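Local structure of DNA polymerase beta (Leishmania infantum, 4P4M) at residues G185-F193 / Y370-P378. The protein catalyses template-directed addition of deoxynucleotides to a DNA strand and is probably engaged in base excision repair. Residues are numbered along the deposited sequence; the frame is centred on the assembly and turned at random.
Sequences GSYRRRHPF and YAKPENRDP. With D3T (2',3'-dideoxy-thymidine-5'-triphosphate), chain D.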
ATOM      1  N   GLY A 185       1.851  -8.004   1.449  1.00 19.11           N
ATOM      2  CA  GLY A 185       2.129  -7.632   2.833  1.00 19.27           C
ATOM      3  C   GLY A 185       2.500  -8.809   3.739  1.00 19.77           C
ATOM      4  O   GLY A 185       2.921  -9.864   3.268  1.00 19.15           O
ATOM      5  N   SER A 186       2.342  -8.625   5.050  1.00 20.01           N
ATOM      6  CA  SER A 186       2.714  -9.652   6.023  1.00 20.24           C
ATOM      7  C   SER A 186       1.835 -10.905   5.951  1.00 23.39           C
ATOM      8  O   SER A 186       2.235 -11.976   6.411  1.00 23.05           O
ATOM      9  CB  SER A 186       2.715  -9.076   7.450  1.00 20.94           C
ATOM     10  OG  SER A 186       1.427  -8.583   7.783  1.00 22.98           O
ATOM     11  N   TYR A 187       0.645 -10.762   5.375  1.00 18.88           N
ATOM     12  CA  TYR A 187      -0.215 -11.901   5.060  1.00 22.46           C
ATOM     13  C   TYR A 187       0.465 -12.884   4.102  1.00 19.98           C
ATOM     14  O   TYR A 187       0.486 -14.093   4.355  1.00 19.92           O
ATOM     15  CB  TYR A 187      -1.528 -11.399   4.451  1.00 19.50           C
ATOM     16  CG  TYR A 187      -2.439 -12.463   3.856  1.00 21.54           C
ATOM     17  CD1 TYR A 187      -3.191 -13.302   4.674  1.00 24.93           C
ATOM     18  CD2 TYR A 187      -2.593 -12.588   2.476  1.00 23.47           C
ATOM     19  CE1 TYR A 187      -4.045 -14.256   4.134  1.00 29.63           C
ATOM     20  CE2 TYR A 187      -3.442 -13.544   1.926  1.00 23.40           C
ATOM     21  CZ  TYR A 187      -4.164 -14.372   2.760  1.00 30.36           C
ATOM     22  OH  TYR A 187      -5.012 -15.316   2.228  1.00 32.32           O
ATOM     23  N   ARG A 188       1.013 -12.377   2.998  1.00 20.23           N
ATOM     24  CA  ARG A 188       1.733 -13.251   2.063  1.00 19.75           C
ATOM     25  C   ARG A 188       3.009 -13.831   2.709  1.00 23.06           C
ATOM     26  O   ARG A 188       3.460 -14.931   2.343  1.00 21.59           O
ATOM     27  CB  ARG A 188       2.042 -12.518   0.742  1.00 19.44           C
ATOM     28  CG  ARG A 188       2.797 -13.386  -0.299  1.00 19.79           C
ATOM     29  CD  ARG A 188       2.717 -12.824  -1.740  1.00 18.21           C
ATOM     30  NE  ARG A 188       3.402 -13.711  -2.695  1.00 22.10           N
ATOM     31  CZ  ARG A 188       4.622 -13.492  -3.192  1.00 28.50           C
ATOM     32  NH1 ARG A 188       5.306 -12.404  -2.841  1.00 19.29           N
ATOM     33  NH2 ARG A 188       5.167 -14.363  -4.037  1.00 21.96           N
ATOM     34  N   ARG A 189       3.574 -13.110   3.684  1.00 20.14           N
ATOM     35  CA  ARG A 189       4.717 -13.611   4.459  1.00 23.07           C
ATOM     36  C   ARG A 189       4.278 -14.618   5.543  1.00 25.19           C
ATOM     37  O   ARG A 189       5.093 -15.078   6.351  1.00 24.38           O
ATOM     38  CB  ARG A 189       5.535 -12.451   5.070  1.00 26.03           C
ATOM     39  CG  ARG A 189       6.088 -11.454   4.018  1.00 20.60           C
ATOM     40  CD  ARG A 189       7.337 -10.674   4.491  1.00 20.83           C
ATOM     41  NE  ARG A 189       7.204 -10.066   5.820  1.00 19.07           N
ATOM     42  CZ  ARG A 189       6.553  -8.934   6.080  1.00 20.57           C
ATOM     43  NH1 ARG A 189       5.931  -8.269   5.103  1.00 16.51           N
ATOM     44  NH2 ARG A 189       6.508  -8.472   7.327  1.00 22.20           N
ATOM     45  N   ARG A 190       2.990 -14.958   5.532  1.00 20.61           N
ATOM     46  CA  ARG A 190       2.415 -15.988   6.421  1.00 20.71           C
ATOM     47  C   ARG A 190       2.429 -15.675   7.920  1.00 29.57           C
ATOM     48  O   ARG A 190       2.443 -16.592   8.759  1.00 26.78           O
ATOM     49  CB  ARG A 190       3.040 -17.365   6.145  1.00 26.56           C
ATOM     50  CG  ARG A 190       2.821 -17.831   4.703  1.00 35.24           C
ATOM     51  CD  ARG A 190       3.531 -19.145   4.411  1.00 49.56           C
ATOM     52  NE  ARG A 190       3.004 -20.245   5.210  1.00 65.57           N
ATOM     53  CZ  ARG A 190       1.985 -21.015   4.843  1.00 82.09           C
ATOM     54  NH1 ARG A 190       1.375 -20.804   3.683  1.00 85.86           N
ATOM     55  NH2 ARG A 190       1.574 -21.997   5.636  1.00 83.47           N
ATOM     56  N   HIS A 191       2.406 -14.390   8.263  1.00 23.86           N
ATOM     57  CA  HIS A 191       2.257 -13.997   9.664  1.00 25.23           C
ATOM     58  C   HIS A 191       0.855 -14.355  10.160  1.00 23.36           C
ATOM     59  O   HIS A 191      -0.123 -14.208   9.425  1.00 23.40           O
ATOM     60  CB  HIS A 191       2.509 -12.493   9.846  1.00 26.88           C
ATOM     61  CG  HIS A 191       3.937 -12.079   9.622  1.00 24.33           C
ATOM     62  ND1 HIS A 191       4.472 -10.937  10.176  1.00 29.21           N
ATOM     63  CD2 HIS A 191       4.925 -12.654   8.899  1.00 27.70           C
ATOM     64  CE1 HIS A 191       5.739 -10.827   9.806  1.00 29.08           C
ATOM     65  NE2 HIS A 191       6.039 -11.850   9.034  1.00 29.54           N
ATOM     66  N   PRO A 192       0.749 -14.835  11.409  1.00 23.42           N
ATOM     67  CA  PRO A 192      -0.575 -15.136  11.973  1.00 22.83           C
ATOM     68  C   PRO A 192      -1.465 -13.894  12.131  1.00 23.10           C
ATOM     69  O   PRO A 192      -2.689 -14.043  12.162  1.00 24.25           O
ATOM     70  CB  PRO A 192      -0.250 -15.774  13.342  1.00 26.10           C
ATOM     71  CG  PRO A 192       1.171 -15.407  13.622  1.00 35.19           C
ATOM     72  CD  PRO A 192       1.845 -15.302  12.279  1.00 24.63           C
ATOM     73  N   PHE A 193      -0.867 -12.708  12.241  1.00 22.35           N
ATOM     74  CA  PHE A 193      -1.628 -11.453  12.260  1.00 24.41           C
ATOM     75  C   PHE A 193      -1.009 -10.422  11.320  1.00 24.61           C
ATOM     76  O   PHE A 193       0.198 -10.456  11.064  1.00 24.92           O
ATOM     77  CB  PHE A 193      -1.692 -10.869  13.680  1.00 27.57           C
ATOM     78  CG  PHE A 193      -2.334 -11.787  14.680  1.00 28.56           C
ATOM     79  CD1 PHE A 193      -3.709 -11.778  14.866  1.00 28.16           C
ATOM     80  CD2 PHE A 193      -1.566 -12.673  15.423  1.00 29.18           C
ATOM     81  CE1 PHE A 193      -4.306 -12.633  15.782  1.00 27.68           C
ATOM     82  CE2 PHE A 193      -2.158 -13.527  16.339  1.00 31.72           C
ATOM     83  CZ  PHE A 193      -3.528 -13.509  16.516  1.00 30.69           C
ATOM     84  N   TYR A 370      17.562 -16.986  -3.415  1.00 27.60           N
ATOM     85  CA  TYR A 370      16.109 -16.868  -3.317  1.00 29.65           C
ATOM     86  C   TYR A 370      15.638 -17.058  -1.879  1.00 30.95           C
ATOM     87  O   TYR A 370      16.122 -17.945  -1.174  1.00 25.87           O
ATOM     88  CB  TYR A 370      15.396 -17.885  -4.223  1.00 26.91           C
ATOM     89  CG  TYR A 370      13.894 -17.793  -4.098  1.00 25.76           C
ATOM     90  CD1 TYR A 370      13.185 -16.774  -4.734  1.00 24.94           C
ATOM     91  CD2 TYR A 370      13.183 -18.693  -3.308  1.00 27.52           C
ATOM     92  CE1 TYR A 370      11.813 -16.667  -4.599  1.00 24.26           C
ATOM     93  CE2 TYR A 370      11.811 -18.599  -3.171  1.00 31.64           C
ATOM     94  CZ  TYR A 370      11.129 -17.585  -3.815  1.00 28.20           C
ATOM     95  OH  TYR A 370       9.763 -17.489  -3.671  1.00 28.89           O
ATOM     96  N   ALA A 371      14.689 -16.228  -1.451  1.00 26.04           N
ATOM     97  CA  ALA A 371      14.047 -16.394  -0.147  1.00 28.35           C
ATOM     98  C   ALA A 371      12.535 -16.469  -0.327  1.00 27.46           C
ATOM     99  O   ALA A 371      11.947 -15.627  -1.011  1.00 25.73           O
ATOM    100  CB  ALA A 371      14.413 -15.239   0.779  1.00 27.86           C
ATOM    101  N   LYS A 372      11.900 -17.479   0.263  1.00 25.00           N
ATOM    102  CA  LYS A 372      10.431 -17.546   0.250  1.00 27.97           C
ATOM    103  C   LYS A 372       9.869 -16.336   0.998  1.00 23.97           C
ATOM    104  O   LYS A 372      10.531 -15.803   1.880  1.00 25.23           O
ATOM    105  CB  LYS A 372       9.941 -18.820   0.934  1.00 29.80           C
ATOM    106  CG  LYS A 372      10.325 -20.126   0.233  1.00 34.32           C
ATOM    107  CD  LYS A 372      10.041 -21.310   1.151  1.00 49.74           C
ATOM    108  CE  LYS A 372      10.263 -22.640   0.443  1.00 68.65           C
ATOM    109  NZ  LYS A 372       9.234 -22.889  -0.609  1.00 76.62           N
ATOM    110  N   PRO A 373       8.644 -15.900   0.657  1.00 24.08           N
ATOM    111  CA  PRO A 373       8.024 -14.773   1.380  1.00 24.45           C
ATOM    112  C   PRO A 373       8.089 -14.882   2.910  1.00 26.68           C
ATOM    113  O   PRO A 373       8.370 -13.893   3.592  1.00 26.93           O
ATOM    114  CB  PRO A 373       6.566 -14.829   0.908  1.00 23.64           C
ATOM    115  CG  PRO A 373       6.685 -15.328  -0.518  1.00 25.16           C
ATOM    116  CD  PRO A 373       7.772 -16.403  -0.423  1.00 25.85           C
ATOM    117  N   GLU A 374       7.836 -16.071   3.450  1.00 26.04           N
ATOM    118  CA  GLU A 374       7.852 -16.259   4.902  1.00 27.63           C
ATOM    119  C   GLU A 374       9.243 -16.115   5.520  1.00 30.45           C
ATOM    120  O   GLU A 374       9.380 -16.065   6.738  1.00 33.67           O
ATOM    121  CB  GLU A 374       7.276 -17.628   5.267  1.00 35.51           C
ATOM    122  CG  GLU A 374       8.042 -18.777   4.634  1.00 41.51           C
ATOM    123  CD  GLU A 374       7.255 -20.066   4.648  1.00 60.19           C
ATOM    124  OE1 GLU A 374       6.807 -20.501   3.565  1.00 50.50           O
ATOM    125  OE2 GLU A 374       7.077 -20.633   5.747  1.00 72.31           O
ATOM    126  N   ASN A 375      10.272 -16.065   4.683  1.00 26.80           N
ATOM    127  CA  ASN A 375      11.630 -15.832   5.157  1.00 29.36           C
ATOM    128  C   ASN A 375      12.159 -14.441   4.795  1.00 34.35           C
ATOM    129  O   ASN A 375      13.369 -14.225   4.693  1.00 34.21           O
ATOM    130  CB  ASN A 375      12.572 -16.924   4.630  1.00 27.69           C
ATOM    131  CG  ASN A 375      12.183 -18.311   5.118  1.00 38.78           C
ATOM    132  OD1 ASN A 375      12.098 -19.266   4.340  1.00 41.80           O
ATOM    133  ND2 ASN A 375      11.934 -18.424   6.417  1.00 31.74           N
ATOM    134  N   ARG A 376      11.250 -13.491   4.600  1.00 28.89           N
ATOM    135  CA  ARG A 376      11.660 -12.131   4.267  1.00 27.05           C
ATOM    136  C   ARG A 376      11.429 -11.164   5.432  1.00 25.99           C
ATOM    137  O   ARG A 376      10.825 -10.109   5.257  1.00 27.84           O
ATOM    138  CB  ARG A 376      10.953 -11.639   2.987  1.00 24.58           C
ATOM    139  CG  ARG A 376      11.334 -12.445   1.740  1.00 23.51           C
ATOM    140  CD  ARG A 376      10.598 -11.970   0.467  1.00 22.33           C
ATOM    141  NE  ARG A 376      10.575 -13.031  -0.551  1.00 19.59           N
ATOM    142  CZ  ARG A 376       9.823 -13.008  -1.648  1.00 23.10           C
ATOM    143  NH1 ARG A 376       9.021 -11.970  -1.887  1.00 20.17           N
ATOM    144  NH2 ARG A 376       9.850 -14.035  -2.500  1.00 20.39           N
ATOM    145  N   ASP A 377      11.922 -11.530   6.617  1.00 26.40           N
ATOM    146  CA  ASP A 377      11.816 -10.658   7.788  1.00 31.69           C
ATOM    147  C   ASP A 377      13.179 -10.393   8.448  1.00 34.84           C
ATOM    148  O   ASP A 377      13.379 -10.720   9.620  1.00 34.51           O
ATOM    149  CB  ASP A 377      10.826 -11.234   8.814  1.00 35.47           C
ATOM    150  CG  ASP A 377       9.370 -10.980   8.433  1.00 36.69           C
ATOM    151  OD1 ASP A 377       8.907  -9.833   8.568  1.00 33.66           O
ATOM    152  OD2 ASP A 377       8.688 -11.925   7.999  1.00 32.67           O
ATOM    153  N   PRO A 378      14.115  -9.778   7.705  1.00 42.64           N
ATOM    154  CA  PRO A 378      15.452  -9.529   8.262  1.00 47.94           C
ATOM    155  C   PRO A 378      15.464  -8.441   9.338  1.00 54.28           C
ATOM    156  O   PRO A 378      14.555  -7.612   9.446  1.00 48.07           O
ATOM    157  CB  PRO A 378      16.256  -9.071   7.041  1.00 44.05           C
ATOM    158  CG  PRO A 378      15.246  -8.452   6.145  1.00 35.31           C
ATOM    159  CD  PRO A 378      14.004  -9.294   6.315  1.00 37.06           C
ATOM    160  OXT PRO A 378      16.400  -8.370  10.137  1.00 52.93           O
TER
HETATM  161  PA  D3T D 401       3.168  -2.487   5.700  1.00 23.55           P
HETATM  162  O1A D3T D 401       1.712  -2.682   5.440  1.00 18.46           O
HETATM  163  O2A D3T D 401       3.518  -1.151   6.292  1.00 19.67           O
HETATM  164  O5' D3T D 401       3.571  -2.064   4.013  1.00 27.45           O
HETATM  165  C5' D3T D 401       3.338  -3.032   3.122  1.00 25.03           C
HETATM  166  C4' D3T D 401       4.578  -3.260   2.170  1.00 20.59           C
HETATM  167  O4' D3T D 401       5.083  -2.011   1.688  1.00 19.83           O
HETATM  168  C1' D3T D 401       6.466  -2.065   1.592  1.00 19.83           C
HETATM  169  N1  D3T D 401       7.067  -0.917   2.336  1.00 20.55           N
HETATM  170  C6  D3T D 401       6.546  -0.559   3.568  1.00 22.42           C
HETATM  171  C2  D3T D 401       8.219  -0.223   1.792  1.00 20.17           C
HETATM  172  O2  D3T D 401       8.691  -0.533   0.725  1.00 21.30           O
HETATM  173  N3  D3T D 401       8.761   0.836   2.565  1.00 23.70           N
HETATM  174  C4  D3T D 401       8.201   1.125   3.732  1.00 24.68           C
HETATM  175  O4  D3T D 401       8.742   2.138   4.440  1.00 21.66           O
HETATM  176  C5  D3T D 401       7.074   0.475   4.319  1.00 23.30           C
HETATM  177  C5M D3T D 401       6.565   0.912   5.634  1.00 27.94           C
HETATM  178  C2' D3T D 401       6.972  -3.389   2.211  1.00 24.15           C
HETATM  179  C3' D3T D 401       5.752  -3.897   2.950  1.00 21.97           C
HETATM  180  O3A D3T D 401       4.164  -3.663   5.845  1.00 30.73           O
HETATM  181  PB  D3T D 401       3.659  -5.234   6.406  1.00 22.77           P
HETATM  182  O1B D3T D 401       2.579  -5.528   5.422  1.00 17.64           O
HETATM  183  O2B D3T D 401       4.983  -5.885   6.126  1.00 23.22           O
HETATM  184  O3B D3T D 401       3.236  -5.324   7.879  1.00 30.07           O
HETATM  185  PG  D3T D 401       1.776  -5.065   8.718  1.00 23.74           P
HETATM  186  O1G D3T D 401       0.750  -4.639   7.711  1.00 19.10           O
HETATM  187  O2G D3T D 401       2.147  -3.956   9.692  1.00 25.69           O
HETATM  188  O3G D3T D 401       1.460  -6.412   9.331  1.00 20.20           O
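Asp-377, near the C-terminus, faces Arg-189 and His-191, and through Arg-189 it shows how a second-shell carboxylate can position a ligand-binding arginine. Arg-189 NH2 forms a salt bridge with Asp-377 OD1 at 3.0 Å, meeting it on the syn side, although the guanidinium and carboxylate planes are turned 59° apart; NE adds only weak bonds. The His-191 and Asp-377 side chains point toward each other: NE2, with the acceptor in the ring plane, donates to Asp-377 OD2 at 2.8 Å, striking that oxygen from above the carboxylate plane. The Arg-189 chain bends at chi3 (-49°) after its CG passes the Pro-373 carbonyl O at 3.4 Å, and the turn swings the guanidinium to the triphosphate, where NH1 donates to O2B of the bound nucleotide at 2.8 Å and also bonds Thr-290 O. Beside this, Pro-373 CG sits centrally over one face of the Arg-188 guanidinium, at the end of an extended chain, which Glu-359 and Thr-290 hold. These contacts join the thumb's C-terminal tail to the Schellman-capped helix 185-188, whose Ser-186 binds the same nucleotide. With Asp-377 and the beta-phosphate both at its edge, the Arg-189 guanidinium is restrained in rotation, and the carboxylate probably offsets part of the positive charge gathered beside the triphosphate.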